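Ulvan Lyase-PL25 (Pseudoalteromonas sp. PLSV, PDB 5UAM) cleaves ulvan, the sulfated cell-wall polysaccharide of green seaweeds, as a polysaccharide lyase of family 25 with a beta-propeller fold. Local coordinates at residues E109-I114 with N196-A201; H140-R145 with E153-I158; I215-S220 with V241-G246; G253-R258 with E301-N306. All blocks are in the same frame, centred on the assembly; numbering follows the deposited sequence.

The four contacts form two pairs in a beta-propeller made of antiparallel sheets. Contacts 1 and 2 touch, with centres about 8 Å apart. Contact 1 lies on strand 112-116 and contact 2 on its neighbour 139-143 in the same sheet, and contact 2 is nested in the loop closed by contact 1. Contacts 3 and 4 come later in the chain. Their centres are about 12 Å apart. Contacts 1 and 4 lie on opposite sides of the chain centre, about 35 Å apart between centres. Contact 2 closes a hairpin of one sheet, and contact 1 joins that sheet to the loop 196-201. Contacts 3 and 4 supply two of the four zinc ligands, and contact 4 adds a link to strand 303-311.

Contact 1 (E109-I114 with N196-A201); sequences EGYIHI and NGRTFA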
loop_
_atom_site.group_PDB
_atom_site.type_symbol
_atom_site.label_atom_id
_atom_site.label_comp_id
_atom_site.label_asym_id
_atom_site.label_seq_id
_atom_site.Cartn_x
_atom_site.Cartn_y
_atom_site.Cartn_z
ATOM N N GLU A 109 12.053 -16.908 -11.717
ATOM C CA GLU A 109 12.994 -17.944 -11.325
ATOM C C GLU A 109 12.840 -18.353 -9.880
ATOM O O GLU A 109 13.596 -19.200 -9.396
ATOM C CB GLU A 109 14.436 -17.526 -11.632
ATOM C CG GLU A 109 14.755 -17.557 -13.130
ATOM C CD GLU A 109 14.568 -18.940 -13.794
ATOM O OE1 GLU A 109 14.894 -20.003 -13.192
ATOM O OE2 GLU A 109 14.093 -18.960 -14.953
ATOM N N GLY A 110 11.858 -17.805 -9.190
ATOM C CA GLY A 110 11.570 -18.188 -7.829
ATOM C C GLY A 110 12.308 -17.395 -6.778
ATOM O O GLY A 110 12.126 -17.656 -5.579
ATOM N N TYR A 111 13.105 -16.409 -7.161
ATOM C CA TYR A 111 13.757 -15.583 -6.161
ATOM C C TYR A 111 12.746 -14.630 -5.549
ATOM O O TYR A 111 11.868 -14.112 -6.239
ATOM C CB TYR A 111 14.923 -14.804 -6.777
ATOM C CG TYR A 111 16.054 -15.715 -7.197
ATOM C CD1 TYR A 111 17.044 -16.075 -6.288
ATOM C CD2 TYR A 111 16.140 -16.222 -8.487
ATOM C CE1 TYR A 111 18.079 -16.899 -6.652
ATOM C CE2 TYR A 111 17.184 -17.054 -8.857
ATOM C CZ TYR A 111 18.146 -17.393 -7.929
ATOM O OH TYR A 111 19.197 -18.228 -8.275
ATOM N N ILE A 112 12.861 -14.409 -4.244
ATOM C CA ILE A 112 11.979 -13.500 -3.532
ATOM C C ILE A 112 12.694 -12.166 -3.417
ATOM O O ILE A 112 13.835 -12.095 -2.938
ATOM C CB ILE A 112 11.606 -14.071 -2.157
ATOM C CG1 ILE A 112 10.999 -15.470 -2.336
ATOM C CG2 ILE A 112 10.630 -13.150 -1.424
ATOM C CD1 ILE A 112 11.044 -16.307 -1.124
ATOM N N HIS A 113 12.026 -11.109 -3.862
ATOM C CA HIS A 113 12.539 -9.755 -3.804
ATOM C C HIS A 113 11.802 -8.979 -2.733
ATOM O O HIS A 113 10.585 -9.101 -2.599
ATOM C CB HIS A 113 12.279 -9.056 -5.130
ATOM C CG HIS A 113 13.026 -9.658 -6.266
ATOM N ND1 HIS A 113 14.156 -9.092 -6.807
ATOM C CD2 HIS A 113 12.821 -10.813 -6.937
ATOM C CE1 HIS A 113 14.602 -9.858 -7.786
ATOM N NE2 HIS A 113 13.801 -10.906 -7.885
ATOM N N ILE A 114 12.554 -8.170 -1.992
ATOM C CA ILE A 114 12.011 -7.303 -0.960
ATOM C C ILE A 114 12.495 -5.885 -1.257
ATOM O O ILE A 114 13.699 -5.637 -1.345
ATOM C CB ILE A 114 12.423 -7.762 0.453
ATOM C CG1 ILE A 114 11.763 -9.109 0.785
ATOM C CG2 ILE A 114 12.076 -6.702 1.497
ATOM C CD1 ILE A 114 10.296 -9.045 1.053
ATOM N N ASN A 196 14.295 -10.282 -14.379
ATOM C CA ASN A 196 13.962 -10.802 -13.053
ATOM C C ASN A 196 14.487 -9.907 -11.940
ATOM O O ASN A 196 14.831 -10.375 -10.857
ATOM C CB ASN A 196 14.438 -12.251 -12.891
ATOM C CG ASN A 196 13.780 -13.184 -13.886
ATOM O OD1 ASN A 196 12.659 -12.944 -14.316
ATOM N ND2 ASN A 196 14.493 -14.217 -14.302
ATOM N N GLY A 197 14.523 -8.604 -12.185
ATOM C CA GLY A 197 14.857 -7.660 -11.138
ATOM C C GLY A 197 16.333 -7.464 -10.906
ATOM O O GLY A 197 16.711 -6.815 -9.921
ATOM N N ARG A 198 17.176 -7.991 -11.787
ATOM C CA ARG A 198 18.623 -7.857 -11.638
ATOM C C ARG A 198 19.115 -6.520 -12.170
ATOM O O ARG A 198 20.117 -5.995 -11.672
ATOM C CB ARG A 198 19.326 -9.033 -12.314
ATOM C CG ARG A 198 18.907 -10.383 -11.762
ATOM C CD ARG A 198 19.347 -10.555 -10.326
ATOM N NE ARG A 198 18.773 -11.756 -9.711
ATOM C CZ ARG A 198 19.219 -12.295 -8.582
ATOM N NH1 ARG A 198 20.263 -11.768 -7.942
ATOM N NH2 ARG A 198 18.626 -13.372 -8.102
ATOM N N THR A 199 18.437 -5.953 -13.172
ATOM C CA THR A 199 18.699 -4.587 -13.605
ATOM C C THR A 199 17.377 -3.912 -13.939
ATOM O O THR A 199 16.426 -4.546 -14.401
ATOM C CB THR A 199 19.634 -4.506 -14.812
ATOM O OG1 THR A 199 18.967 -4.994 -15.959
ATOM C CG2 THR A 199 20.855 -5.354 -14.608
ATOM N N PHE A 200 17.329 -2.611 -13.681
ATOM C CA PHE A 200 16.146 -1.799 -13.919
ATOM C C PHE A 200 16.501 -0.665 -14.856
ATOM O O PHE A 200 17.593 -0.098 -14.776
ATOM C CB PHE A 200 15.608 -1.196 -12.624
ATOM C CG PHE A 200 14.800 -2.150 -11.799
ATOM C CD1 PHE A 200 15.416 -3.002 -10.891
ATOM C CD2 PHE A 200 13.436 -2.210 -11.933
ATOM C CE1 PHE A 200 14.662 -3.881 -10.122
ATOM C CE2 PHE A 200 12.675 -3.081 -11.184
ATOM C CZ PHE A 200 13.294 -3.926 -10.277
ATOM N N ALA A 201 15.574 -0.356 -15.749
ATOM C CA ALA A 201 15.690 0.815 -16.601
ATOM C C ALA A 201 15.445 2.091 -15.794
ATOM O O ALA A 201 14.932 2.068 -14.669
ATOM C CB ALA A 201 14.713 0.720 -17.778
HETATM O O HOH W 1 13.146 -16.317 -16.055
#
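Arg-198 points one end of its guanidinium at the face of the Tyr-111 ring. The two planes stand 89° apart, so this is a perpendicular cation-pi contact and not a flat stack. NH2 lies over the middle of the ring, 3.6 Å from Tyr-111 CG. The Arg-198 CZ atom is 4.9 Å from the ring centroid and only 9° off the ring normal. A bend in the arginine chain at chi2 (-66°) helps bring the group back to the ring, since its CB does not point straight at the other segment. Val-142 of strand 139-143 also touches both side chains.

The contact joins two parts of the beta-propeller. Tyr-111 and His-113 lead into and along strand 112-116 of one four-stranded sheet. Residues 196-201 belong to the loop between strands 188-193 and 204-211 of another sheet.

The His-113 ring meets the backbone of this loop obliquely. Its CE1 atom is 3.1 Å from Asn-196 O and 4.0 Å from Gly-197 CA. NE2 is also near Asn-196 O, but the angle is too poor for a hydrogen bond. The ring nitrogens have other partners: ND1 pairs with His-140 NE2, and NE2 with Asp-107 OD2. These two bonds fix the rotation of the ring.

At the outer end, Glu-109 CG packs 3.5 Å from Asn-196 ND2. A water bridges the two side chains: it donates to Glu-109 OE2 at 3.0 Å and accepts from Asn-196 ND2 at 3.0 Å.

Contact 2 (H140-R145 with E153-I158); sequences HAVSKR and EDLNNI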
loop_
_atom_site.group_PDB
_atom_site.type_symbol
_atom_site.label_atom_id
_atom_site.label_comp_id
_atom_site.label_asym_id
_atom_site.label_seq_id
_atom_site.Cartn_x
_atom_site.Cartn_y
_atom_site.Cartn_z
ATOM N N HIS A 140 16.711 -2.672 -2.138
ATOM C CA HIS A 140 16.180 -3.845 -2.821
ATOM C C HIS A 140 17.057 -5.018 -2.425
ATOM O O HIS A 140 18.262 -5.017 -2.708
ATOM C CB HIS A 140 16.221 -3.612 -4.326
ATOM C CG HIS A 140 15.838 -4.787 -5.170
ATOM N ND1 HIS A 140 16.158 -4.853 -6.514
ATOM C CD2 HIS A 140 15.173 -5.928 -4.883
ATOM C CE1 HIS A 140 15.700 -5.987 -7.014
ATOM N NE2 HIS A 140 15.099 -6.652 -6.045
ATOM N N ALA A 141 16.468 -6.002 -1.759
ATOM C CA ALA A 141 17.138 -7.231 -1.385
ATOM C C ALA A 141 16.526 -8.389 -2.152
ATOM O O ALA A 141 15.363 -8.357 -2.559
ATOM C CB ALA A 141 17.009 -7.486 0.112
ATOM N N VAL A 142 17.310 -9.449 -2.333
ATOM C CA VAL A 142 16.812 -10.629 -3.031
ATOM C C VAL A 142 17.281 -11.875 -2.294
ATOM O O VAL A 142 18.376 -11.915 -1.724
ATOM C CB VAL A 142 17.260 -10.646 -4.511
ATOM C CG1 VAL A 142 18.744 -10.826 -4.624
ATOM C CG2 VAL A 142 16.506 -11.734 -5.285
ATOM N N SER A 143 16.445 -12.906 -2.305
ATOM C CA SER A 143 16.858 -14.153 -1.673
ATOM C C SER A 143 18.061 -14.739 -2.405
ATOM O O SER A 143 18.203 -14.591 -3.621
ATOM C CB SER A 143 15.696 -15.146 -1.623
ATOM O OG SER A 143 15.273 -15.570 -2.905
ATOM N N LYS A 144 18.956 -15.390 -1.647
ATOM C CA LYS A 144 20.145 -15.979 -2.265
ATOM C C LYS A 144 19.796 -17.193 -3.106
ATOM O O LYS A 144 20.512 -17.506 -4.070
ATOM C CB LYS A 144 21.158 -16.358 -1.200
ATOM C CG LYS A 144 21.798 -15.152 -0.591
ATOM C CD LYS A 144 23.027 -15.533 0.186
ATOM C CE LYS A 144 23.757 -14.297 0.665
ATOM N NZ LYS A 144 25.043 -14.672 1.329
ATOM N N ARG A 145 18.713 -17.884 -2.760
ATOM C CA ARG A 145 18.272 -19.077 -3.463
ATOM C C ARG A 145 16.783 -18.962 -3.742
ATOM O O ARG A 145 16.053 -18.311 -2.989
ATOM C CB ARG A 145 18.527 -20.342 -2.621
ATOM C CG ARG A 145 19.999 -20.593 -2.350
ATOM C CD ARG A 145 20.196 -21.828 -1.467
ATOM N NE ARG A 145 19.665 -23.042 -2.069
ATOM N N GLU A 153 20.649 -11.181 -0.082
ATOM C CA GLU A 153 21.724 -10.327 -0.547
ATOM C C GLU A 153 21.145 -9.010 -1.034
ATOM O O GLU A 153 20.004 -8.928 -1.504
ATOM C CB GLU A 153 22.568 -10.991 -1.639
ATOM C CG GLU A 153 21.809 -11.284 -2.907
ATOM C CD GLU A 153 22.635 -12.077 -3.923
ATOM O OE1 GLU A 153 23.744 -12.532 -3.563
ATOM O OE2 GLU A 153 22.171 -12.237 -5.078
ATOM N N ASP A 154 21.959 -7.976 -0.904
ATOM C CA ASP A 154 21.585 -6.650 -1.340
ATOM C C ASP A 154 21.774 -6.508 -2.846
ATOM O O ASP A 154 22.809 -6.907 -3.402
ATOM C CB ASP A 154 22.463 -5.625 -0.621
ATOM C CG ASP A 154 22.362 -5.731 0.885
ATOM O OD1 ASP A 154 21.230 -5.892 1.385
ATOM O OD2 ASP A 154 23.408 -5.685 1.580
ATOM N N LEU A 155 20.818 -5.895 -3.526
ATOM C CA LEU A 155 21.067 -5.453 -4.899
ATOM C C LEU A 155 21.161 -3.945 -5.013
ATOM O O LEU A 155 21.998 -3.428 -5.747
ATOM C CB LEU A 155 19.962 -5.941 -5.844
ATOM C CG LEU A 155 19.752 -7.451 -5.907
ATOM C CD1 LEU A 155 18.736 -7.793 -6.986
ATOM C CD2 LEU A 155 21.074 -8.173 -6.174
ATOM N N ASN A 156 20.400 -3.263 -4.196
ATOM C CA ASN A 156 20.115 -1.847 -4.275
ATOM C C ASN A 156 20.403 -1.271 -5.652
ATOM O O ASN A 156 21.319 -0.461 -5.817
ATOM C CB ASN A 156 20.940 -1.189 -3.181
ATOM C CG ASN A 156 20.673 -1.823 -1.830
ATOM O OD1 ASN A 156 19.571 -2.334 -1.599
ATOM N ND2 ASN A 156 21.671 -1.815 -0.939
ATOM N N ASN A 157 19.617 -1.711 -6.639
ATOM C CA ASN A 157 19.799 -1.385 -8.051
ATOM C C ASN A 157 18.631 -0.551 -8.593
ATOM O O ASN A 157 18.394 -0.502 -9.812
ATOM C CB ASN A 157 19.934 -2.669 -8.876
ATOM C CG ASN A 157 18.710 -3.556 -8.767
ATOM O OD1 ASN A 157 17.827 -3.289 -7.974
ATOM N ND2 ASN A 157 18.664 -4.620 -9.544
ATOM N N ILE A 158 17.904 0.083 -7.692
ATOM C CA ILE A 158 16.836 1.029 -7.987
ATOM C C ILE A 158 17.291 2.377 -7.451
ATOM O O ILE A 158 18.240 2.464 -6.670
ATOM C CB ILE A 158 15.508 0.609 -7.342
ATOM C CG1 ILE A 158 15.650 0.431 -5.819
ATOM C CG2 ILE A 158 15.040 -0.714 -7.978
ATOM C CD1 ILE A 158 14.380 0.088 -5.107
HETATM O O HOH W 2 20.075 -14.130 -5.627
#
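The His-140 ring is held at its edge by Asn-157. ND1 donates to Asn-157 OD1 at 2.7 Å, with the acceptor close to the ring plane. The ring and amide planes are 37° apart. In one of its two conformers, Leu-155 covers a face of the ring, where its CD1 makes a CH-pi contact. Outside the two segments, Phe-115 stacks on the same ring. The backbone of His-140 is gripped as well. Its N-H points almost straight at Asn-156 OD1 (2.9 Å, 175°). Its carbonyl O accepts from Leu-155 N at 2.8 Å and from Asn-156 N at 3.1 Å.

These bonds continue the antiparallel hairpin of strands 139-143 and 152-154, at the outer edge of a four-stranded propeller sheet. Val-142 and Glu-153 are a hydrogen-bonded pair, and Ala-141 and Asp-154 a non-hydrogen-bonded one. Val-142 and Glu-153 lie side by side, with CG1 of the valine 3.5 Å from CG of the glutamate. In that same conformer, Leu-155 also packs on Val-142 CG1. A water joins Ser-143 O to Glu-153 OE2.

Farther out, Gly-197 O accepts from Asn-157 ND2, steadying the amide that holds the histidine.

Contact 3 (I215-S220 with V241-G246); sequences IDAVDS and VCWDGG. With ZN (zinc ion), chain D.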
loop_
_atom_site.group_PDB
_atom_site.type_symbol
_atom_site.label_atom_id
_atom_site.label_comp_id
_atom_site.label_asym_id
_atom_site.label_seq_id
_atom_site.Cartn_x
_atom_site.Cartn_y
_atom_site.Cartn_z
ATOM N N ILE A 215 -1.819 29.449 -6.803
ATOM C CA ILE A 215 -1.626 29.491 -5.357
ATOM C C ILE A 215 -0.180 29.117 -5.057
ATOM O O ILE A 215 0.530 28.575 -5.904
ATOM C CB ILE A 215 -2.580 28.528 -4.618
ATOM C CG1 ILE A 215 -2.383 27.079 -5.093
ATOM C CG2 ILE A 215 -4.033 28.966 -4.822
ATOM C CD1 ILE A 215 -3.187 26.057 -4.284
ATOM N N ASP A 216 0.251 29.407 -3.826
ATOM C CA ASP A 216 1.632 29.147 -3.404
ATOM C C ASP A 216 1.760 27.713 -2.884
ATOM O O ASP A 216 1.906 27.440 -1.689
ATOM C CB ASP A 216 2.061 30.161 -2.350
ATOM C CG ASP A 216 2.189 31.563 -2.902
ATOM O OD1 ASP A 216 2.602 31.709 -4.070
ATOM O OD2 ASP A 216 1.879 32.522 -2.162
ATOM N N ALA A 217 1.705 26.778 -3.828
ATOM C CA ALA A 217 1.737 25.357 -3.522
ATOM C C ALA A 217 2.286 24.618 -4.731
ATOM O O ALA A 217 2.420 25.177 -5.825
ATOM C CB ALA A 217 0.341 24.841 -3.165
ATOM N N VAL A 218 2.594 23.344 -4.516
ATOM C CA VAL A 218 3.149 22.463 -5.536
ATOM C C VAL A 218 2.190 21.295 -5.715
ATOM O O VAL A 218 1.639 20.776 -4.735
ATOM C CB VAL A 218 4.552 21.972 -5.115
ATOM C CG1 VAL A 218 5.081 20.891 -6.054
ATOM C CG2 VAL A 218 5.515 23.145 -5.056
ATOM N N ASP A 219 1.965 20.898 -6.968
ATOM C CA ASP A 219 1.201 19.689 -7.238
ATOM C C ASP A 219 1.969 18.481 -6.710
ATOM O O ASP A 219 3.150 18.297 -7.016
ATOM C CB ASP A 219 0.989 19.484 -8.741
ATOM C CG ASP A 219 0.097 20.526 -9.394
ATOM O OD1 ASP A 219 -0.745 21.186 -8.738
ATOM O OD2 ASP A 219 0.237 20.653 -10.631
ATOM N N SER A 220 1.283 17.642 -5.942
ATOM C CA SER A 220 1.850 16.452 -5.327
ATOM C C SER A 220 0.775 15.378 -5.341
ATOM O O SER A 220 -0.415 15.679 -5.467
ATOM C CB SER A 220 2.301 16.803 -3.906
ATOM O OG SER A 220 2.966 15.753 -3.245
ATOM N N VAL A 241 -2.347 18.963 -2.064
ATOM C CA VAL A 241 -2.049 20.394 -2.146
ATOM C C VAL A 241 -0.840 20.610 -1.246
ATOM O O VAL A 241 -0.978 20.670 -0.024
ATOM C CB VAL A 241 -3.224 21.259 -1.675
ATOM C CG1 VAL A 241 -2.944 22.732 -2.010
ATOM C CG2 VAL A 241 -4.565 20.778 -2.233
ATOM N N CYS A 242 0.343 20.733 -1.832
ATOM C CA CYS A 242 1.570 20.793 -1.049
ATOM C C CYS A 242 1.940 22.263 -0.868
ATOM O O CYS A 242 2.643 22.872 -1.682
ATOM C CB CYS A 242 2.668 19.968 -1.706
ATOM S SG CYS A 242 4.129 19.816 -0.664
ATOM N N TRP A 243 1.465 22.838 0.232
ATOM C CA TRP A 243 1.558 24.274 0.458
ATOM C C TRP A 243 2.973 24.691 0.840
ATOM O O TRP A 243 3.664 23.985 1.581
ATOM C CB TRP A 243 0.631 24.674 1.607
ATOM C CG TRP A 243 -0.833 24.657 1.278
ATOM C CD1 TRP A 243 -1.747 23.687 1.607
ATOM C CD2 TRP A 243 -1.555 25.663 0.565
ATOM N NE1 TRP A 243 -2.995 24.042 1.147
ATOM C CE2 TRP A 243 -2.902 25.246 0.500
ATOM C CE3 TRP A 243 -1.197 26.875 -0.028
ATOM C CZ2 TRP A 243 -3.890 26.013 -0.125
ATOM C CZ3 TRP A 243 -2.185 27.632 -0.648
ATOM C CH2 TRP A 243 -3.506 27.186 -0.706
ATOM N N ASP A 244 3.389 25.855 0.343
ATOM C CA ASP A 244 4.608 26.484 0.827
ATOM C C ASP A 244 4.422 26.871 2.289
ATOM O O ASP A 244 3.305 27.137 2.746
ATOM C CB ASP A 244 4.902 27.775 0.046
ATOM C CG ASP A 244 5.319 27.527 -1.393
ATOM O OD1 ASP A 244 5.545 26.359 -1.785
ATOM O OD2 ASP A 244 5.427 28.529 -2.131
ATOM N N GLY A 245 5.532 26.948 3.018
ATOM C CA GLY A 245 5.474 27.436 4.384
ATOM C C GLY A 245 4.823 28.802 4.462
ATOM O O GLY A 245 5.088 29.668 3.621
ATOM N N GLY A 246 3.961 29.000 5.460
ATOM C CA GLY A 246 3.275 30.260 5.657
ATOM C C GLY A 246 2.155 30.556 4.684
ATOM O O GLY A 246 1.500 31.596 4.823
HETATM ZN ZN ZN D . 3.387 18.420 0.988
#
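This hairpin end carries one ligand of the structural zinc site. Cys-242 SG binds the zinc ion at 2.3 Å, and His-184, His-240 and His-254 complete the set of four ligands. The sulfur is anti to its own backbone N (chi1 -172°), which turns it to the metal. On the same face, Cys-242 CB packs 3.9 Å from Ser-220 CB. The N and O of Cys-242 both bond Val-218, a hydrogen-bonded antiparallel pair: Val-218 N donates to Cys-242 O at 2.9 Å, and Cys-242 N to Val-218 O at 3.2 Å. These bonds tie the metal ligand to the neighbouring strand.

On the other face Ile-215, Ala-217, Val-241 and Trp-243 make an apolar patch. Ala-217 CB packs 4.0 Å from Trp-243 CE3 and 4.1 Å from Val-241 CG1. Ile-215 CD1 reaches the far end of the indole, 3.8 Å from Trp-243 CH2, and the two side chains cross at about a right angle. Past the strand end, Asp-244 N donates to Asp-216 O at 3.0 Å. The Asp-244 carboxylate forms salt bridges with Arg-185 and Arg-211.

The pair belongs to the antiparallel hairpin of strands 217-227 and 232-243. Strand 204-211 flanks it on one side and strand 258-267 on the other.

Contact 4 (G253-R258 with E301-N306); sequences GHTTER and ELWTFN. With ZN (zinc ion), chain D; EDO (1,2-ethanediol), chain M; EDO (1,2-ethanediol), chain H.
Glu-257 packs over one face of the Trp-303 indole. Its CA sits 3.6 Å from the centroid of the six-membered ring and 8° off the normal, a CH-pi contact. Its side chain runs on across the ring, with CG 3.7 Å from Trp-303 CE2. The Glu-257 carboxylate ends beyond the ring, where OE1 accepts from Trp-243 NE1 and OE2 pairs with His-259. Thr-255 comes in at the far end, its OG1 3.5 Å from Trp-303 CH2. That hydroxyl also accepts from Glu-257 N, forming an ST turn that shapes the loop under the tryptophan.

One direct hydrogen bond crosses the segments, from Thr-304 N to Arg-258 O at 2.9 Å. The donor stands well above the carbonyl plane. A water donates to both Thr-256 O and Thr-304 O, adding a second link.

Arg-258 makes the charged contacts on the side of strand 303-311. Phe-305 CA lies over one face of its guanidinium, and the Phe-305 ring is turned 42° to it. A bend at chi3 (64°) swings the group along this residue. NE forms a salt bridge with Asp-238, which also bonds Thr-304 OG1. NH1 and NH2 donate to the two hydroxyls of one 1,2-ethanediol, probably from the crystallisation liquor, at 2.9 Å to O1 and 3.0 Å to O2.

His-254 NE2 binds the zinc ion at 2.1 Å. The arrangement thus joins the zinc-site loop to the first strand of the next propeller sheet, 303-311, beside Tyr-222, a probable substrate-binding residue.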
loop_
_atom_site.group_PDB
_atom_site.type_symbol
_atom_site.label_atom_id
_atom_site.label_comp_id
_atom_site.label_asym_id
_atom_site.label_seq_id
_atom_site.Cartn_x
_atom_site.Cartn_y
_atom_site.Cartn_z
ATOM N N GLY A 253 -0.064 27.124 6.395
ATOM C CA GLY A 253 1.181 26.510 5.970
ATOM C C GLY A 253 1.005 25.079 5.491
ATOM O O GLY A 253 -0.064 24.656 5.051
ATOM N N HIS A 254 2.083 24.316 5.599
ATOM C CA HIS A 254 2.091 22.991 5.015
ATOM C C HIS A 254 1.360 21.988 5.906
ATOM O O HIS A 254 1.683 21.840 7.086
ATOM C CB HIS A 254 3.514 22.510 4.762
ATOM C CG HIS A 254 3.542 21.169 4.120
ATOM N ND1 HIS A 254 3.568 19.998 4.844
ATOM C CD2 HIS A 254 3.428 20.813 2.820
ATOM C CE1 HIS A 254 3.514 18.973 4.010
ATOM N NE2 HIS A 254 3.426 19.440 2.778
ATOM N N THR A 255 0.376 21.301 5.328
ATOM C CA THR A 255 -0.402 20.279 6.021
ATOM C C THR A 255 -0.409 18.998 5.189
ATOM O O THR A 255 0.267 18.910 4.156
ATOM C CB THR A 255 -1.854 20.743 6.188
ATOM O OG1 THR A 255 -2.428 20.885 4.885
ATOM C CG2 THR A 255 -1.945 22.068 6.980
ATOM N N THR A 256 -1.204 18.006 5.596
ATOM C CA THR A 256 -1.396 16.805 4.792
ATOM C C THR A 256 -2.599 16.905 3.859
ATOM O O THR A 256 -3.101 15.875 3.401
ATOM C CB THR A 256 -1.565 15.564 5.678
ATOM O OG1 THR A 256 -2.741 15.706 6.477
ATOM C CG2 THR A 256 -0.367 15.374 6.581
ATOM N N GLU A 257 -3.059 18.121 3.556
ATOM C CA GLU A 257 -4.257 18.313 2.745
ATOM C C GLU A 257 -4.192 17.534 1.442
ATOM O O GLU A 257 -3.291 17.738 0.623
ATOM C CB GLU A 257 -4.430 19.804 2.445
ATOM C CG GLU A 257 -5.736 20.099 1.727
ATOM C CD GLU A 257 -6.004 21.577 1.496
ATOM O OE1 GLU A 257 -5.319 22.436 2.106
ATOM O OE2 GLU A 257 -6.943 21.883 0.724
ATOM N N ARG A 258 -5.172 16.655 1.240
ATOM C CA ARG A 258 -5.324 15.895 0.011
ATOM C C ARG A 258 -6.802 15.885 -0.329
ATOM O O ARG A 258 -7.646 15.950 0.562
ATOM C CB ARG A 258 -4.837 14.445 0.179
ATOM C CG ARG A 258 -3.353 14.336 0.509
ATOM C CD ARG A 258 -2.998 13.092 1.329
ATOM N NE ARG A 258 -3.242 11.844 0.613
ATOM C CZ ARG A 258 -2.639 10.684 0.873
ATOM N NH1 ARG A 258 -1.743 10.586 1.839
ATOM N NH2 ARG A 258 -2.930 9.630 0.120
ATOM N N GLU A 301 -14.631 19.472 0.184
ATOM C CA GLU A 301 -13.667 19.920 1.177
ATOM C C GLU A 301 -13.125 18.771 2.024
ATOM O O GLU A 301 -12.235 19.005 2.849
ATOM C CB GLU A 301 -14.308 20.971 2.085
ATOM C CG GLU A 301 -14.600 22.278 1.355
ATOM C CD GLU A 301 -15.264 23.311 2.226
ATOM O OE1 GLU A 301 -15.436 23.051 3.436
ATOM O OE2 GLU A 301 -15.624 24.386 1.693
ATOM N N LEU A 302 -13.622 17.553 1.848
ATOM C CA LEU A 302 -13.107 16.442 2.632
ATOM C C LEU A 302 -11.655 16.170 2.263
ATOM O O LEU A 302 -11.271 16.233 1.092
ATOM C CB LEU A 302 -13.921 15.179 2.389
ATOM C CG LEU A 302 -15.396 15.259 2.777
ATOM C CD1 LEU A 302 -16.050 13.944 2.437
ATOM C CD2 LEU A 302 -15.567 15.602 4.249
ATOM N N TRP A 303 -10.851 15.849 3.276
ATOM C CA TRP A 303 -9.462 15.468 3.091
ATOM C C TRP A 303 -9.363 13.955 2.909
ATOM O O TRP A 303 -10.029 13.178 3.610
ATOM C CB TRP A 303 -8.635 15.877 4.305
ATOM C CG TRP A 303 -8.386 17.351 4.432
ATOM C CD1 TRP A 303 -9.146 18.376 3.924
ATOM C CD2 TRP A 303 -7.282 17.976 5.107
ATOM N NE1 TRP A 303 -8.577 19.585 4.242
ATOM C CE2 TRP A 303 -7.433 19.362 4.965
ATOM C CE3 TRP A 303 -6.176 17.487 5.813
ATOM C CZ2 TRP A 303 -6.532 20.274 5.515
ATOM C CZ3 TRP A 303 -5.285 18.394 6.360
ATOM C CH2 TRP A 303 -5.462 19.768 6.201
ATOM N N THR A 304 -8.508 13.533 1.981
ATOM C CA THR A 304 -8.424 12.133 1.583
ATOM C C THR A 304 -7.146 11.456 2.055
ATOM O O THR A 304 -6.148 12.089 2.418
ATOM C CB THR A 304 -8.529 11.993 0.058
ATOM O OG1 THR A 304 -7.601 12.893 -0.552
ATOM C CG2 THR A 304 -9.945 12.318 -0.391
ATOM N N PHE A 305 -7.214 10.135 2.054
ATOM C CA PHE A 305 -6.063 9.268 2.238
ATOM C C PHE A 305 -6.336 8.091 1.329
ATOM O O PHE A 305 -7.391 7.457 1.429
ATOM C CB PHE A 305 -5.937 8.818 3.703
ATOM C CG PHE A 305 -4.718 7.973 3.990
ATOM C CD1 PHE A 305 -3.486 8.564 4.189
ATOM C CD2 PHE A 305 -4.824 6.593 4.080
ATOM C CE1 PHE A 305 -2.369 7.777 4.460
ATOM C CE2 PHE A 305 -3.717 5.828 4.355
ATOM C CZ PHE A 305 -2.511 6.421 4.541
ATOM N N ASN A 306 -5.444 7.857 0.388
ATOM C CA ASN A 306 -5.741 6.937 -0.690
ATOM C C ASN A 306 -5.911 5.502 -0.189
ATOM O O ASN A 306 -5.400 5.097 0.869
ATOM C CB ASN A 306 -4.648 7.018 -1.752
ATOM C CG ASN A 306 -5.094 6.508 -3.076
ATOM O OD1 ASN A 306 -6.252 6.612 -3.437
ATOM N ND2 ASN A 306 -4.152 5.951 -3.827
HETATM ZN ZN ZN D . 3.387 18.420 0.988
HETATM C C1 EDO M . 0.530 7.081 1.654
HETATM O O1 EDO M . 0.141 8.368 2.135
HETATM C C2 EDO M . -0.720 6.388 1.174
HETATM O O2 EDO M . -1.333 7.080 0.102
HETATM C C1 EDO H . -3.353 11.378 6.641
HETATM O O1 EDO H . -4.527 10.613 6.992
HETATM C C2 EDO H . -3.661 12.442 5.579
HETATM O O2 EDO H . -4.379 13.558 6.150
HETATM O O HOH W 3 -5.475 14.477 3.733
#